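Slr0280 protein (Synechocystis sp., PDB 5H3K) is of unknown function but belongs to the phosphodiester glycosidase (NAGPA) family, so it may cleave sugar phosphodiesters. Local coordinates at residues 528-533 with 546-551; 282-287 with 566-571; 384-389 with 485-490; 412-417 with 461-466; 185-190 with 237-242. All coordinates share one frame; numbering follows the deposited sequence.

Contact 1: residues 528-533 with 546-551; sequences RASRSA and ASHNRV
Arg531 and Ser547 face each other as an antiparallel hydrogen-bonded pair and tie the two strand ends together with two backbone bonds. Arg531 N reaches Ser547 O at 3.0 Å, and Ser547 N returns a bond of the same length to Arg531 O. A CA-H...O contact lies beside each bond, Ser530 CA to Ser547 O at 3.3 Å and Ala546 CA to Arg531 O at 3.4 Å.

The polar side chains meet where the strand pairing gives out. Ser530 OG approaches the edge of the His548 imidazole, near the ring plane, and forms a 2.7 Å hydrogen bond with His548 ND1. The other ring nitrogen, NE2, bonds to Asp592, holding the imidazole at both nitrogens. A water donates to Ala529 O and His548 O and accepts from Ser547 OG at 2.7 Å. With its OG between backbone N and carbonyl carbon (chi1 68°), Ser547 can serve this water while resting 3.6 Å from Arg531 CB.

The chain of Arg531 bends at chi2 (-73°) and carries its guanidinium away from the strand partner, to lie with one face over Ala529 CB and NE bonded to Ala556 O. Arg550 NH1 comes to 4.1 Å from Arg528 CG. The two positive heads are near but not in contact; that of Arg550 is probably balanced by its salt bridge to Glu560 and held by Ala554 O, while Arg528 NH2 bonds to Gln526 O.

This is the open end of a beta hairpin, strands 531-536 and 542-547, within an eight-stranded antiparallel sheet, in sequence assigned to the phosphodiester glycosidase family.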
# COMPACT_ATOMS: atom_id res chain seq x y z
N ARG A 528 2.97 -12.82 15.99
CA ARG A 528 4.07 -11.95 15.57
C ARG A 528 4.04 -11.83 14.05
O ARG A 528 4.00 -12.85 13.35
CB ARG A 528 5.41 -12.54 16.00
CG ARG A 528 5.91 -12.05 17.34
CD ARG A 528 4.97 -12.40 18.45
NE ARG A 528 5.49 -11.97 19.75
CZ ARG A 528 4.85 -12.17 20.89
NH1 ARG A 528 5.36 -11.75 22.04
NH2 ARG A 528 3.68 -12.80 20.88
N ALA A 529 4.04 -10.61 13.51
CA ALA A 529 3.82 -10.45 12.07
C ALA A 529 4.34 -9.13 11.51
O ALA A 529 4.65 -8.22 12.27
CB ALA A 529 2.31 -10.59 11.76
N SER A 530 4.39 -9.05 10.18
CA SER A 530 4.55 -7.76 9.50
C SER A 530 3.39 -6.88 9.95
O SER A 530 2.29 -7.38 10.21
CB SER A 530 4.52 -7.92 7.98
OG SER A 530 5.58 -8.77 7.55
N ARG A 531 3.63 -5.58 10.06
CA ARG A 531 2.59 -4.63 10.48
C ARG A 531 2.52 -3.37 9.60
O ARG A 531 3.53 -2.93 9.04
CB ARG A 531 2.79 -4.20 11.94
CG ARG A 531 2.91 -5.36 12.94
CD ARG A 531 1.55 -6.05 13.19
NE ARG A 531 1.75 -7.16 14.12
CZ ARG A 531 0.81 -8.02 14.49
NH1 ARG A 531 -0.43 -7.91 14.02
NH2 ARG A 531 1.13 -9.00 15.34
N SER A 532 1.32 -2.83 9.48
CA SER A 532 1.10 -1.54 8.82
C SER A 532 0.38 -0.62 9.79
O SER A 532 -0.40 -1.07 10.63
CB SER A 532 0.23 -1.71 7.56
OG SER A 532 0.91 -2.46 6.56
N ALA A 533 0.64 0.68 9.70
CA ALA A 533 -0.09 1.64 10.52
C ALA A 533 -0.23 2.97 9.82
O ALA A 533 0.55 3.30 8.91
CB ALA A 533 0.58 1.83 11.90
N ALA A 546 5.38 0.75 7.67
CA ALA A 546 5.44 -0.69 7.39
C ALA A 546 6.66 -1.29 8.08
O ALA A 546 7.79 -0.81 7.88
CB ALA A 546 5.54 -0.95 5.86
N SER A 547 6.44 -2.32 8.89
CA SER A 547 7.52 -3.02 9.58
C SER A 547 7.47 -4.51 9.26
O SER A 547 6.41 -5.08 9.06
CB SER A 547 7.45 -2.81 11.09
OG SER A 547 6.32 -3.45 11.63
N HIS A 548 8.63 -5.15 9.23
CA HIS A 548 8.64 -6.60 9.02
C HIS A 548 9.35 -7.32 10.16
O HIS A 548 9.03 -7.06 11.32
CB HIS A 548 9.15 -6.92 7.61
CG HIS A 548 8.26 -6.36 6.53
ND1 HIS A 548 7.09 -6.97 6.15
CD2 HIS A 548 8.35 -5.22 5.81
CE1 HIS A 548 6.50 -6.24 5.21
NE2 HIS A 548 7.24 -5.18 4.98
N ASN A 549 10.27 -8.23 9.86
CA ASN A 549 10.93 -8.97 10.94
C ASN A 549 11.99 -8.13 11.62
O ASN A 549 12.68 -7.34 10.96
CB ASN A 549 11.60 -10.24 10.39
CG ASN A 549 10.60 -11.27 9.92
OD1 ASN A 549 10.33 -12.25 10.61
ND2 ASN A 549 10.04 -11.05 8.74
N ARG A 550 12.12 -8.30 12.93
CA ARG A 550 13.23 -7.68 13.64
C ARG A 550 14.52 -8.38 13.20
O ARG A 550 14.49 -9.52 12.70
CB ARG A 550 13.04 -7.78 15.16
CG ARG A 550 13.38 -9.15 15.76
CD ARG A 550 12.72 -9.34 17.12
NE ARG A 550 11.27 -9.52 17.01
CZ ARG A 550 10.40 -9.33 18.01
NH1 ARG A 550 9.10 -9.52 17.80
NH2 ARG A 550 10.82 -8.95 19.21
N VAL A 551 15.64 -7.70 13.36
CA VAL A 551 16.93 -8.30 13.01
C VAL A 551 17.10 -9.58 13.83
O VAL A 551 17.10 -9.55 15.06
CB VAL A 551 18.11 -7.32 13.25
CG1 VAL A 551 19.44 -8.02 12.96
CG2 VAL A 551 17.95 -6.09 12.36
O HOH W 1 6.70 -6.11 12.21

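Contact 2: residues 282-287 with 566-571; sequences QQRFVN and QQLGAV
Val286, on strand 279-288, faces the C-terminal end of helix 558-567 with its CA 7.3 Å from the CA of Gln567, so that the helix end packs against the strand through side chains. The helix is closed by a Schellman motif: Gly569, at positive phi (96°), leaves the helical path, and its N bonds back to Gln566 O at 3.0 Å.

Val286 splits its two methyls between neighbouring residues of the helix end. CG1, trans to the backbone N (chi1 178°), lies against Gln567 CB at 3.7 Å, the two side chains pointing opposite ways, whereas CG2 meets Leu568 CD2 at 3.9 Å, with the leucine lying roughly perpendicular to the valine. The same Leu568 methyl also sits over the centre of the Arg284 guanidinium, 3.6 Å from Arg284 CZ. Gln282 NE2 lies over the opposite face, sandwiching the flat group between a methyl and an amide. Arg284 NH1 also bonds to Thr297 on the adjacent strand 291-300. A water in the guanidinium plane accepts from Arg284 NH1 at 3.0 Å and donates to Leu568 O at 2.9 Å.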
# COMPACT_ATOMS: atom_id res chain seq x y z
N GLN A 282 11.55 7.56 4.57
CA GLN A 282 12.68 7.16 5.40
C GLN A 282 12.74 5.66 5.57
O GLN A 282 11.70 5.00 5.64
CB GLN A 282 12.63 7.82 6.79
CG GLN A 282 12.74 9.33 6.74
CD GLN A 282 12.33 9.99 8.04
OE1 GLN A 282 11.22 10.53 8.17
NE2 GLN A 282 13.23 9.97 9.01
N GLN A 283 13.96 5.14 5.61
CA GLN A 283 14.22 3.76 6.02
C GLN A 283 15.08 3.85 7.28
O GLN A 283 16.11 4.53 7.27
CB GLN A 283 14.92 2.98 4.91
CG GLN A 283 15.18 1.52 5.25
CD GLN A 283 13.89 0.73 5.45
OE1 GLN A 283 12.91 0.93 4.72
NE2 GLN A 283 13.88 -0.16 6.46
N ARG A 284 14.65 3.20 8.35
CA ARG A 284 15.27 3.35 9.67
C ARG A 284 15.31 2.02 10.40
O ARG A 284 14.55 1.11 10.07
CB ARG A 284 14.45 4.32 10.53
CG ARG A 284 14.71 5.79 10.30
CD ARG A 284 13.78 6.64 11.16
NE ARG A 284 12.43 6.72 10.59
CZ ARG A 284 11.50 7.56 11.02
NH1 ARG A 284 10.30 7.58 10.45
NH2 ARG A 284 11.77 8.37 12.03
N PHE A 285 16.17 1.93 11.41
CA PHE A 285 16.10 0.85 12.39
C PHE A 285 15.51 1.41 13.67
O PHE A 285 15.99 2.41 14.19
CB PHE A 285 17.48 0.25 12.67
CG PHE A 285 18.08 -0.49 11.51
CD1 PHE A 285 17.77 -1.83 11.29
CD2 PHE A 285 18.95 0.14 10.63
CE1 PHE A 285 18.32 -2.52 10.22
CE2 PHE A 285 19.51 -0.54 9.55
CZ PHE A 285 19.18 -1.88 9.35
N VAL A 286 14.45 0.78 14.18
CA VAL A 286 13.86 1.23 15.43
C VAL A 286 14.15 0.21 16.54
O VAL A 286 13.84 -0.98 16.40
CB VAL A 286 12.35 1.47 15.30
CG1 VAL A 286 11.76 1.90 16.63
CG2 VAL A 286 12.07 2.53 14.23
N ASN A 287 14.76 0.68 17.62
CA ASN A 287 15.10 -0.19 18.74
C ASN A 287 14.08 -0.11 19.85
O ASN A 287 13.77 0.98 20.34
CB ASN A 287 16.47 0.19 19.30
CG ASN A 287 17.57 0.07 18.27
OD1 ASN A 287 17.75 -0.98 17.66
ND2 ASN A 287 18.32 1.16 18.06
N GLN A 566 5.37 4.62 18.98
CA GLN A 566 5.70 5.62 19.99
C GLN A 566 7.12 6.16 19.76
O GLN A 566 7.35 7.37 19.81
CB GLN A 566 5.56 5.02 21.39
CG GLN A 566 5.82 6.00 22.51
CD GLN A 566 5.58 5.37 23.87
OE1 GLN A 566 6.04 4.26 24.15
NE2 GLN A 566 4.83 6.07 24.72
N GLN A 567 8.06 5.26 19.49
CA GLN A 567 9.44 5.64 19.14
C GLN A 567 9.53 6.53 17.89
O GLN A 567 10.42 7.37 17.77
CB GLN A 567 10.29 4.39 18.94
CG GLN A 567 10.88 3.84 20.22
CD GLN A 567 11.91 4.79 20.81
OE1 GLN A 567 12.97 5.01 20.23
NE2 GLN A 567 11.58 5.38 21.95
N LEU A 568 8.60 6.34 16.95
CA LEU A 568 8.57 7.12 15.73
C LEU A 568 7.94 8.49 15.92
O LEU A 568 7.93 9.31 15.00
CB LEU A 568 7.81 6.37 14.64
CG LEU A 568 8.52 5.13 14.12
CD1 LEU A 568 7.59 4.34 13.19
CD2 LEU A 568 9.78 5.54 13.39
N GLY A 569 7.40 8.73 17.11
CA GLY A 569 6.84 10.03 17.45
C GLY A 569 5.34 10.11 17.25
O GLY A 569 4.76 11.20 17.17
N ALA A 570 4.68 8.96 17.18
CA ALA A 570 3.23 8.96 16.98
C ALA A 570 2.50 9.48 18.21
O ALA A 570 2.74 9.00 19.31
CB ALA A 570 2.75 7.56 16.62
N VAL A 571 1.60 10.44 18.03
CA VAL A 571 0.70 10.84 19.12
C VAL A 571 -0.66 10.14 19.03
O VAL A 571 -1.31 9.93 20.04
CB VAL A 571 0.51 12.37 19.19
CG1 VAL A 571 1.86 13.06 19.30
CG2 VAL A 571 -0.22 12.89 17.98
O HOH W 2 8.53 9.23 12.14

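Contact 3: residues 384-389 with 485-490; sequences LSLSEI and GRSTPE
Leu384 and Leu386 press against Ser487 on the more enclosed face of an antiparallel strand pair, 385-389 with 485-488, while Ser385, Ser387, Arg486 and Thr488 line the more open one. Ser385 N bonds to Thr488 O at 2.9 Å and Thr488 N to Ser385 O; farther along, Arg486 N bonds to Ser387 O, but the return bond from Ser387 N to Arg486 O is weak at 3.3 Å.

On the tight side, Leu384 CD1 lies 3.7 Å from Ser487 CB and also approaches Thr488 O. Leu386 reaches across with its CG trans to the backbone N (chi1 170°), which brings CD1 to 3.6 Å from Arg486 O and 3.8 Å from Ser487 OG. Two leucine methyls therefore flank one serine side chain. Pro364, in a nearby loop, packs on both leucines. Glu388 comes close to Gly485, their CA atoms 4.2 Å apart, and sends its carboxylate to a salt bridge with Arg414.

The other side is looser. Ser385 OG comes only to 3.8 Å from Thr488 CB, and the end of Arg486 turns away from the partner strand toward Glu490 of its own segment. There NE and NH2 both grip Glu490 OE1, which lies in the guanidinium plane and 2.8 Å from Arg486 NE. The cis peptide before Pro489 marks the exit from the strand.

The chemistry implies a division of labour: backbone bonds and leucine packing join the two strands, whereas the exposed Arg486-Glu490 salt bridge lies within one segment, linking the strand to the residues that follow it and not to the partner strand.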
# COMPACT_ATOMS: atom_id res chain seq x y z
N LEU A 384 -14.90 3.45 16.15
CA LEU A 384 -16.02 3.95 15.38
C LEU A 384 -17.19 2.96 15.30
O LEU A 384 -17.01 1.77 15.05
CB LEU A 384 -15.55 4.32 13.97
CG LEU A 384 -16.61 4.66 12.92
CD1 LEU A 384 -17.29 5.98 13.28
CD2 LEU A 384 -15.95 4.72 11.54
N SER A 385 -18.40 3.47 15.51
CA SER A 385 -19.58 2.69 15.17
C SER A 385 -20.56 3.58 14.41
O SER A 385 -20.51 4.81 14.52
CB SER A 385 -20.23 2.07 16.41
OG SER A 385 -20.65 3.08 17.29
N LEU A 386 -21.42 2.97 13.62
CA LEU A 386 -22.37 3.72 12.83
C LEU A 386 -23.71 3.04 13.01
O LEU A 386 -23.79 1.83 12.92
CB LEU A 386 -21.98 3.68 11.35
CG LEU A 386 -23.01 4.23 10.36
CD1 LEU A 386 -23.08 5.75 10.47
CD2 LEU A 386 -22.68 3.80 8.92
N SER A 387 -24.75 3.81 13.31
CA SER A 387 -26.09 3.23 13.28
C SER A 387 -26.93 4.05 12.32
O SER A 387 -26.82 5.27 12.26
CB SER A 387 -26.72 3.17 14.67
OG SER A 387 -26.96 4.47 15.18
N GLU A 388 -27.75 3.35 11.53
CA GLU A 388 -28.67 4.03 10.63
C GLU A 388 -30.08 3.80 11.14
O GLU A 388 -30.48 2.66 11.35
CB GLU A 388 -28.56 3.47 9.21
CG GLU A 388 -27.16 3.62 8.61
CD GLU A 388 -27.12 3.31 7.13
OE1 GLU A 388 -27.34 2.13 6.76
OE2 GLU A 388 -26.86 4.24 6.35
N ILE A 389 -30.81 4.89 11.35
CA ILE A 389 -32.22 4.79 11.71
C ILE A 389 -33.04 4.85 10.43
O ILE A 389 -32.92 5.80 9.65
CB ILE A 389 -32.67 5.92 12.64
CG1 ILE A 389 -31.84 5.89 13.92
CG2 ILE A 389 -34.15 5.79 12.96
CD1 ILE A 389 -31.77 4.51 14.52
N GLY A 485 -28.14 8.38 9.16
CA GLY A 485 -26.98 7.77 9.79
C GLY A 485 -26.22 8.71 10.71
O GLY A 485 -26.11 9.91 10.44
N ARG A 486 -25.68 8.16 11.79
CA ARG A 486 -24.91 8.94 12.75
C ARG A 486 -23.75 8.13 13.30
O ARG A 486 -23.93 7.00 13.76
CB ARG A 486 -25.82 9.39 13.90
CG ARG A 486 -25.10 10.21 14.94
CD ARG A 486 -26.11 10.97 15.81
NE ARG A 486 -25.45 11.64 16.92
CZ ARG A 486 -26.07 12.04 18.03
NH1 ARG A 486 -27.37 11.83 18.19
NH2 ARG A 486 -25.38 12.64 19.00
N SER A 487 -22.55 8.72 13.27
CA SER A 487 -21.36 8.03 13.77
C SER A 487 -21.11 8.34 15.24
O SER A 487 -21.50 9.40 15.73
CB SER A 487 -20.12 8.41 12.96
OG SER A 487 -20.37 8.24 11.58
N THR A 488 -20.47 7.41 15.93
CA THR A 488 -20.02 7.59 17.31
C THR A 488 -18.56 7.14 17.33
O THR A 488 -18.24 6.10 16.76
CB THR A 488 -20.86 6.74 18.29
OG1 THR A 488 -22.23 7.14 18.22
CG2 THR A 488 -20.37 6.91 19.73
N PRO A 489 -17.67 7.93 17.95
CA PRO A 489 -17.87 9.22 18.63
C PRO A 489 -18.41 10.31 17.71
O PRO A 489 -18.15 10.28 16.51
CB PRO A 489 -16.45 9.62 19.08
CG PRO A 489 -15.61 8.40 18.97
CD PRO A 489 -16.26 7.49 17.96
N GLU A 490 -19.14 11.26 18.28
CA GLU A 490 -19.72 12.36 17.52
C GLU A 490 -18.76 13.09 16.57
O GLU A 490 -19.17 13.53 15.49
CB GLU A 490 -20.39 13.35 18.47
CG GLU A 490 -21.31 14.39 17.81
CD GLU A 490 -22.51 13.79 17.09
OE1 GLU A 490 -22.89 12.63 17.37
OE2 GLU A 490 -23.09 14.50 16.23

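Contact 4: residues 412-417 with 461-466; sequences IARYTP and YLIIDR
Strands 411-415 and 460-466 are antiparallel neighbours in a large mixed sheet, and the segments 412-417 and 461-466 form their pairing. Backbone bonds link Ala413 with Ile464 and Tyr415 with Leu462 in both directions; Ile464 N to Ala413 O is 2.7 Å, and Ala413 N to Ile464 O is almost straight at 179°.

On one face Arg414 lies over Tyr461 in a cation-pi contact, its CZ 4.6 Å from the ring centroid. The guanidinium stands nearly upright on the ring, 87° between planes, with Arg414 NH1 poised above the ring centre and 3.4 Å from Tyr461 CG. A bend at chi3 (71°) turns the group back over the tyrosine, while NE pairs with Glu388. Beyond it, Ile412 CG2 and Ile463 CG2 touch at 3.8 Å.

On the other face Tyr415 meets Ile464 CG1 with its ring edge, CD2 being 3.6 Å away. Tyr415 OH accepts from Arg466 NH2 at 2.9 Å, in the guanidinium plane, and is also hydrogen-bonded to Ser405 O. Arg466 NE is bridged to Glu430.

Both arginines thus combine a carboxylate with a tyrosine, which probably keeps their charge balanced within a largely buried strand pair and fixes how each guanidinium is turned.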
# COMPACT_ATOMS: atom_id res chain seq x y z
N ILE A 412 -30.12 -6.11 11.24
CA ILE A 412 -30.57 -5.52 9.99
C ILE A 412 -29.39 -4.89 9.25
O ILE A 412 -28.66 -4.09 9.81
CB ILE A 412 -31.64 -4.46 10.24
CG1 ILE A 412 -32.86 -5.10 10.91
CG2 ILE A 412 -32.01 -3.74 8.93
CD1 ILE A 412 -33.85 -4.11 11.49
N ALA A 413 -29.23 -5.27 7.98
CA ALA A 413 -28.13 -4.75 7.15
C ALA A 413 -28.69 -4.00 5.95
O ALA A 413 -29.84 -4.20 5.54
CB ALA A 413 -27.22 -5.88 6.70
N ARG A 414 -27.87 -3.12 5.38
CA ARG A 414 -28.31 -2.34 4.23
C ARG A 414 -27.20 -2.42 3.19
O ARG A 414 -26.01 -2.45 3.54
CB ARG A 414 -28.58 -0.90 4.67
CG ARG A 414 -29.58 -0.15 3.83
CD ARG A 414 -30.00 1.15 4.52
NE ARG A 414 -28.95 2.16 4.55
CZ ARG A 414 -28.75 3.05 3.58
NH1 ARG A 414 -29.51 3.04 2.48
NH2 ARG A 414 -27.78 3.94 3.69
N TYR A 415 -27.59 -2.48 1.92
CA TYR A 415 -26.64 -2.53 0.81
C TYR A 415 -27.05 -1.50 -0.23
O TYR A 415 -28.16 -1.54 -0.76
CB TYR A 415 -26.59 -3.93 0.20
CG TYR A 415 -25.90 -4.92 1.11
CD1 TYR A 415 -24.52 -5.03 1.12
CD2 TYR A 415 -26.64 -5.74 1.96
CE1 TYR A 415 -23.87 -5.94 1.96
CE2 TYR A 415 -26.00 -6.66 2.81
CZ TYR A 415 -24.62 -6.75 2.80
OH TYR A 415 -23.99 -7.66 3.64
N THR A 416 -26.14 -0.57 -0.52
CA THR A 416 -26.41 0.54 -1.43
C THR A 416 -25.63 0.30 -2.72
O THR A 416 -24.89 -0.68 -2.81
CB THR A 416 -26.02 1.88 -0.79
OG1 THR A 416 -24.59 2.04 -0.80
CG2 THR A 416 -26.56 1.98 0.62
N PRO A 417 -25.82 1.16 -3.74
CA PRO A 417 -25.04 0.96 -4.96
C PRO A 417 -23.52 1.00 -4.76
O PRO A 417 -22.81 0.48 -5.62
CB PRO A 417 -25.49 2.13 -5.84
CG PRO A 417 -26.92 2.33 -5.46
CD PRO A 417 -26.95 2.09 -3.96
N TYR A 461 -31.65 0.90 -2.71
CA TYR A 461 -30.83 0.03 -1.87
C TYR A 461 -31.61 -1.19 -1.43
O TYR A 461 -32.81 -1.30 -1.68
CB TYR A 461 -30.32 0.79 -0.64
CG TYR A 461 -31.40 1.42 0.22
CD1 TYR A 461 -31.96 0.74 1.30
CD2 TYR A 461 -31.84 2.71 -0.03
CE1 TYR A 461 -32.94 1.32 2.09
CE2 TYR A 461 -32.81 3.31 0.75
CZ TYR A 461 -33.36 2.61 1.81
OH TYR A 461 -34.33 3.22 2.57
N LEU A 462 -30.92 -2.12 -0.77
CA LEU A 462 -31.57 -3.30 -0.23
C LEU A 462 -31.49 -3.26 1.28
O LEU A 462 -30.47 -2.83 1.85
CB LEU A 462 -30.90 -4.57 -0.74
CG LEU A 462 -30.85 -4.77 -2.25
CD1 LEU A 462 -30.17 -6.10 -2.59
CD2 LEU A 462 -32.28 -4.72 -2.82
N ILE A 463 -32.58 -3.66 1.94
CA ILE A 463 -32.53 -3.94 3.36
C ILE A 463 -32.50 -5.45 3.52
O ILE A 463 -33.34 -6.17 2.95
CB ILE A 463 -33.74 -3.36 4.10
CG1 ILE A 463 -33.75 -1.83 4.01
CG2 ILE A 463 -33.72 -3.83 5.55
CD1 ILE A 463 -35.10 -1.17 4.39
N ILE A 464 -31.52 -5.94 4.27
CA ILE A 464 -31.35 -7.37 4.50
C ILE A 464 -31.64 -7.68 5.97
O ILE A 464 -31.03 -7.10 6.87
CB ILE A 464 -29.92 -7.84 4.15
CG1 ILE A 464 -29.64 -7.68 2.65
CG2 ILE A 464 -29.71 -9.28 4.57
CD1 ILE A 464 -30.57 -8.46 1.77
N ASP A 465 -32.58 -8.58 6.21
CA ASP A 465 -32.90 -8.97 7.58
C ASP A 465 -32.29 -10.33 7.84
O ASP A 465 -32.64 -11.31 7.18
CB ASP A 465 -34.42 -9.00 7.77
CG ASP A 465 -34.83 -9.35 9.19
OD1 ASP A 465 -33.95 -9.50 10.07
OD2 ASP A 465 -36.06 -9.45 9.43
N ARG A 466 -31.36 -10.39 8.79
CA ARG A 466 -30.76 -11.65 9.21
C ARG A 466 -31.25 -11.98 10.61
O ARG A 466 -31.00 -11.24 11.57
CB ARG A 466 -29.23 -11.56 9.15
CG ARG A 466 -28.71 -11.15 7.77
CD ARG A 466 -27.19 -11.15 7.72
NE ARG A 466 -26.71 -10.99 6.35
CZ ARG A 466 -25.89 -10.01 5.96
NH1 ARG A 466 -25.48 -9.11 6.83
NH2 ARG A 466 -25.49 -9.95 4.69

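Contact 5: residues 185-190 with 237-242; sequences EAVVTI and KVHFQL
Ala186 and Phe240 exchange the shortest of the backbone bonds here, Phe240 N to Ala186 O at 2.7 Å, answered by Ala186 N to Phe240 O. Val188 and Val238 do likewise, Val238 N reaching Val188 O at 2.8 Å. At the strand ends water takes over: one donates to Glu185 OE2 and Gln241 OE1, and another is bonded to Thr189 OG1 and accepts a weak bond from Lys237 NZ.

These are the two central strands of a four-stranded antiparallel sheet, flanked by 177-182 and 226-232; the axes of 185-190 and 237-241 lie 170° apart. The face carrying Ala186, Val188, Val238 and Phe240 packs on a second sheet through Leu248, Leu259 and Ile261, as in a beta sandwich.

On that buried side Ala186 CB touches Leu242 CD1 at 4.1 Å, Val188 CG2 approaches Phe240 CE1 obliquely, and Ile190 CD1 rests 3.9 Å from Val238 CG2. On the more polar opposite face, Val187 CG2, set trans to the backbone N (chi1 54° for CG1), makes a CH-pi contact over one face of the His239 ring, 4.0 Å from its centroid; Glu230 holds NE2. Lys237 runs extended alongside Thr189, its CG 3.9 Å from Thr189 OG1.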
# COMPACT_ATOMS: atom_id res chain seq x y z
N GLU A 185 14.58 -17.47 -0.43
CA GLU A 185 15.00 -17.48 -1.82
C GLU A 185 15.20 -16.04 -2.29
O GLU A 185 14.33 -15.20 -2.13
CB GLU A 185 13.95 -18.16 -2.72
CG GLU A 185 13.80 -19.67 -2.50
CD GLU A 185 12.68 -20.29 -3.34
OE1 GLU A 185 11.97 -19.54 -4.05
OE2 GLU A 185 12.51 -21.53 -3.29
N ALA A 186 16.35 -15.76 -2.90
CA ALA A 186 16.57 -14.44 -3.45
C ALA A 186 17.23 -14.56 -4.81
O ALA A 186 17.95 -15.53 -5.08
CB ALA A 186 17.41 -13.59 -2.48
N VAL A 187 17.00 -13.57 -5.67
CA VAL A 187 17.61 -13.57 -6.99
C VAL A 187 18.05 -12.17 -7.41
O VAL A 187 17.30 -11.19 -7.27
CB VAL A 187 16.72 -14.23 -8.06
CG1 VAL A 187 15.33 -13.59 -8.07
CG2 VAL A 187 17.38 -14.18 -9.46
N VAL A 188 19.28 -12.09 -7.88
CA VAL A 188 19.79 -10.87 -8.48
C VAL A 188 19.79 -11.06 -10.00
O VAL A 188 20.41 -12.00 -10.51
CB VAL A 188 21.22 -10.54 -7.97
CG1 VAL A 188 21.79 -9.33 -8.69
CG2 VAL A 188 21.22 -10.31 -6.47
N THR A 189 19.08 -10.20 -10.72
CA THR A 189 19.09 -10.25 -12.18
C THR A 189 19.98 -9.11 -12.65
O THR A 189 19.80 -7.96 -12.22
CB THR A 189 17.68 -10.09 -12.78
OG1 THR A 189 16.80 -11.07 -12.21
CG2 THR A 189 17.70 -10.26 -14.29
N ILE A 190 20.94 -9.43 -13.51
CA ILE A 190 21.86 -8.43 -14.06
C ILE A 190 21.86 -8.49 -15.58
O ILE A 190 21.97 -9.58 -16.17
CB ILE A 190 23.31 -8.68 -13.61
CG1 ILE A 190 23.38 -8.93 -12.11
CG2 ILE A 190 24.20 -7.50 -14.00
CD1 ILE A 190 23.97 -10.28 -11.79
N LYS A 237 21.47 -14.37 -14.01
CA LYS A 237 20.80 -14.33 -12.71
C LYS A 237 21.66 -15.04 -11.69
O LYS A 237 22.25 -16.08 -11.98
CB LYS A 237 19.43 -14.99 -12.80
CG LYS A 237 18.48 -14.25 -13.72
CD LYS A 237 17.07 -14.82 -13.67
CE LYS A 237 16.21 -14.19 -14.75
NZ LYS A 237 14.77 -14.50 -14.59
N VAL A 238 21.74 -14.47 -10.49
CA VAL A 238 22.42 -15.14 -9.39
C VAL A 238 21.37 -15.52 -8.36
O VAL A 238 20.77 -14.66 -7.71
CB VAL A 238 23.49 -14.25 -8.74
CG1 VAL A 238 24.31 -15.07 -7.74
CG2 VAL A 238 24.41 -13.66 -9.81
N HIS A 239 21.15 -16.83 -8.22
CA HIS A 239 20.11 -17.36 -7.35
C HIS A 239 20.65 -17.73 -5.99
O HIS A 239 21.57 -18.54 -5.89
CB HIS A 239 19.51 -18.61 -8.00
CG HIS A 239 18.82 -18.33 -9.28
ND1 HIS A 239 17.48 -17.99 -9.35
CD2 HIS A 239 19.27 -18.31 -10.56
CE1 HIS A 239 17.14 -17.78 -10.60
NE2 HIS A 239 18.21 -17.96 -11.37
N PHE A 240 20.06 -17.16 -4.94
CA PHE A 240 20.54 -17.37 -3.57
C PHE A 240 19.58 -18.18 -2.72
O PHE A 240 18.36 -17.96 -2.74
CB PHE A 240 20.75 -16.03 -2.85
CG PHE A 240 21.95 -15.27 -3.34
CD1 PHE A 240 21.87 -14.45 -4.45
CD2 PHE A 240 23.17 -15.37 -2.68
CE1 PHE A 240 22.99 -13.74 -4.91
CE2 PHE A 240 24.29 -14.67 -3.12
CZ PHE A 240 24.20 -13.85 -4.23
N GLN A 241 20.14 -19.10 -1.95
CA GLN A 241 19.45 -19.74 -0.85
C GLN A 241 20.06 -19.20 0.45
O GLN A 241 21.22 -19.46 0.76
CB GLN A 241 19.60 -21.26 -0.93
CG GLN A 241 18.82 -22.01 0.14
CD GLN A 241 17.32 -22.01 -0.12
OE1 GLN A 241 16.89 -22.09 -1.28
NE2 GLN A 241 16.52 -21.92 0.94
N LEU A 242 19.27 -18.44 1.20
CA LEU A 242 19.80 -17.74 2.37
C LEU A 242 19.34 -18.35 3.68
O LEU A 242 18.23 -18.88 3.76
CB LEU A 242 19.35 -16.27 2.35
CG LEU A 242 19.80 -15.45 1.14
CD1 LEU A 242 19.17 -14.06 1.15
CD2 LEU A 242 21.32 -15.36 1.11
O HOH W 3 13.92 -23.12 -1.66
O HOH W 4 14.11 -11.54 -13.13

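The five contacts fall into three regions. Contacts 1 and 2 share the eight-stranded sheet, their centres about 12 Å apart, and touch where Val551 CG2 packs on Phe285 CE1 at 4.2 Å; contact 1 is nested in the chain loop that contact 2 closes. Contacts 3 and 4 belong to the mixed sheet, centres about 16 Å apart, and are joined directly by the salt bridge from Glu388 OE1 to Arg414 NE at 2.7 Å. Contact 5 stands alone in the sandwich toward the N-terminal part, its centre about 23 Å from that of contact 1 and over 50 Å from those of contacts 3 and 4, across the chain's centre.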